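Local coordinates for protein putative (Helicobacter pylori, PDB 4O8S) that belongs to the nucleotidyltransferase superfamily, as a putative member of the AbiEii family, and probably has nucleotidyl-transfer activity, at residues N71-K76 with G83-R88. Numbering follows the deposited sequence.
Sequences NDIHIK and GRYMVR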
loop_
_atom_site.group_PDB
_atom_site.type_symbol
_atom_site.label_atom_id
_atom_site.label_comp_id
_atom_site.label_asym_id
_atom_site.label_seq_id
_atom_site.Cartn_x
_atom_site.Cartn_y
_atom_site.Cartn_z
ATOM N N ASN A 71 20.578 -11.050 10.212
ATOM C CA ASN A 71 21.523 -11.983 9.599
ATOM C C ASN A 71 22.320 -11.367 8.439
ATOM O O ASN A 71 23.559 -11.410 8.428
ATOM C CB ASN A 71 20.794 -13.251 9.145
ATOM C CG ASN A 71 20.334 -14.100 10.318
ATOM O OD1 ASN A 71 20.794 -13.908 11.445
ATOM N ND2 ASN A 71 19.427 -15.041 10.062
ATOM N N ASP A 72 21.606 -10.781 7.477
ATOM C CA ASP A 72 22.225 -10.260 6.262
ATOM C C ASP A 72 21.288 -9.290 5.525
ATOM O O ASP A 72 20.063 -9.399 5.622
ATOM C CB ASP A 72 22.591 -11.433 5.338
ATOM C CG ASP A 72 23.366 -10.995 4.104
ATOM O OD1 ASP A 72 24.331 -10.201 4.250
ATOM O OD2 ASP A 72 23.005 -11.447 2.986
ATOM N N ILE A 73 21.866 -8.335 4.800
ATOM C CA ILE A 73 21.095 -7.552 3.838
ATOM C C ILE A 73 21.656 -7.784 2.442
ATOM O O ILE A 73 22.761 -7.326 2.136
ATOM C CB ILE A 73 21.157 -6.043 4.120
ATOM C CG1 ILE A 73 20.717 -5.728 5.557
ATOM C CG2 ILE A 73 20.279 -5.266 3.115
ATOM C CD1 ILE A 73 20.856 -4.239 5.927
ATOM N N HIS A 74 20.901 -8.485 1.600
ATOM C CA HIS A 74 21.287 -8.692 0.203
ATOM C C HIS A 74 20.761 -7.571 -0.714
ATOM O O HIS A 74 19.546 -7.316 -0.782
ATOM C CB HIS A 74 20.811 -10.070 -0.290
ATOM C CG HIS A 74 21.149 -10.345 -1.726
ATOM N ND1 HIS A 74 22.447 -10.510 -2.169
ATOM C CD2 HIS A 74 20.360 -10.474 -2.821
ATOM C CE1 HIS A 74 22.441 -10.726 -3.473
ATOM N NE2 HIS A 74 21.187 -10.706 -3.893
ATOM N N ILE A 75 21.675 -6.899 -1.417
ATOM C CA ILE A 75 21.308 -5.814 -2.337
ATOM C C ILE A 75 21.060 -6.408 -3.710
ATOM O O ILE A 75 22.025 -6.744 -4.431
ATOM C CB ILE A 75 22.455 -4.796 -2.473
ATOM C CG1 ILE A 75 22.918 -4.322 -1.091
ATOM C CG2 ILE A 75 22.051 -3.616 -3.387
ATOM C CD1 ILE A 75 24.123 -3.400 -1.144
ATOM N N LYS A 76 19.792 -6.572 -4.078
ATOM C CA LYS A 76 19.462 -7.164 -5.371
ATOM C C LYS A 76 19.719 -6.146 -6.446
ATOM O O LYS A 76 20.160 -6.480 -7.556
ATOM C CB LYS A 76 17.999 -7.601 -5.437
ATOM C CG LYS A 76 17.721 -8.921 -4.733
ATOM C CD LYS A 76 16.303 -9.430 -5.030
ATOM C CE LYS A 76 16.083 -9.851 -6.471
ATOM N NZ LYS A 76 16.743 -11.170 -6.700
ATOM N N GLY A 83 16.016 0.802 -5.946
ATOM C CA GLY A 83 16.717 0.117 -4.873
ATOM C C GLY A 83 15.902 -1.104 -4.478
ATOM O O GLY A 83 14.678 -1.015 -4.322
ATOM N N ARG A 84 16.556 -2.253 -4.354
ATOM C CA ARG A 84 15.866 -3.476 -3.987
ATOM C C ARG A 84 16.732 -4.309 -3.071
ATOM O O ARG A 84 17.831 -4.757 -3.453
ATOM C CB ARG A 84 15.449 -4.267 -5.228
ATOM C CG ARG A 84 14.685 -5.543 -4.923
ATOM C CD ARG A 84 14.015 -6.096 -6.188
ATOM N NE ARG A 84 13.134 -5.117 -6.824
ATOM C CZ ARG A 84 13.249 -4.701 -8.083
ATOM N NH1 ARG A 84 14.217 -5.186 -8.848
ATOM N NH2 ARG A 84 12.394 -3.805 -8.580
ATOM N N TYR A 85 16.240 -4.509 -1.848
ATOM C CA TYR A 85 17.017 -5.176 -0.826
ATOM C C TYR A 85 16.227 -6.314 -0.192
ATOM O O TYR A 85 14.997 -6.229 -0.062
ATOM C CB TYR A 85 17.422 -4.183 0.266
ATOM C CG TYR A 85 18.104 -2.927 -0.217
ATOM C CD1 TYR A 85 17.368 -1.884 -0.780
ATOM C CD2 TYR A 85 19.482 -2.757 -0.073
ATOM C CE1 TYR A 85 17.980 -0.724 -1.216
ATOM C CE2 TYR A 85 20.106 -1.580 -0.508
ATOM C CZ TYR A 85 19.345 -0.578 -1.081
ATOM O OH TYR A 85 19.931 0.594 -1.517
HETATM N N MSE A 86 16.934 -7.378 0.185
HETATM C CA MSE A 86 16.348 -8.482 0.937
HETATM C C MSE A 86 16.960 -8.469 2.327
HETATM O O MSE A 86 18.138 -8.795 2.510
HETATM C CB MSE A 86 16.608 -9.805 0.227
HETATM C CG MSE A 86 16.163 -9.761 -1.232
HETATM SE SE MSE A 86 14.210 -9.508 -1.281
HETATM C CE MSE A 86 13.930 -8.558 -2.983
ATOM N N VAL A 87 16.174 -8.029 3.305
ATOM C CA VAL A 87 16.638 -7.995 4.683
ATOM C C VAL A 87 16.345 -9.324 5.342
ATOM O O VAL A 87 15.185 -9.685 5.526
ATOM C CB VAL A 87 15.965 -6.872 5.478
ATOM C CG1 VAL A 87 16.373 -6.949 6.933
ATOM C CG2 VAL A 87 16.345 -5.518 4.880
ATOM N N ARG A 88 17.394 -10.062 5.690
ATOM C CA ARG A 88 17.210 -11.391 6.265
ATOM C C ARG A 88 17.490 -11.373 7.761
ATOM O O ARG A 88 18.494 -10.816 8.223
ATOM C CB ARG A 88 18.071 -12.425 5.532
ATOM C CG ARG A 88 17.980 -12.275 4.017
ATOM C CD ARG A 88 18.560 -13.463 3.283
ATOM N NE ARG A 88 18.738 -13.181 1.859
ATOM C CZ ARG A 88 17.779 -13.302 0.940
ATOM N NH1 ARG A 88 16.554 -13.691 1.290
ATOM N NH2 ARG A 88 18.042 -13.028 -0.335
#
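The Tyr85 ring meets Ile75 and Ile73 obliquely: CD2 of Tyr85 lies 3.9 Å from Ile75 CG1 and 4.1 Å from Ile73 CG2. The Ile75 and Tyr85 side chains lie side by side, pointing the same way, and Ile75 also touches CE2 through its CG2 branch. Ile73 CG2, anti to the backbone N, touches both Tyr85 CD2 and Val87 CG2. On the sheet face of Asp72, His74 and Met86, the Arg88 guanidinium carries Met86 CB over one face, 3.5 Å off the plane and displaced from its centre. The extended Arg88 chain brings NH2 to 4.1 Å from His74 CB. Farther along, Lys76 crosses selenomethionine Met86, whose CG lies 3.8 Å from Lys76 CD and 3.9 Å from Lys76 CG.

Between these two faces the strands run antiparallel at 159°. His74 and Met86 form a hydrogen-bonded pair, with Met86 N to His74 O at 2.8 Å and the return bond from His74 N to Met86 O. At one end Arg88 O accepts from both Asn71 N and Asp72 N, reached from the same face of its carbonyl plane: a classic beta bulge. At the other, Lys76 N bonds Arg84 O at 2.7 Å, where the chain turns a corner.

Strands 68-75 and 82-91 form an antiparallel beta hairpin at the edge of the mixed sheet. Strand 98-106 pairs with the other edge of 82-91, and its Glu103 forms a salt bridge with Arg84; helix 56-63 packs over Ile73, Ile75 and Tyr85 through Leu56, Leu57 and Val60.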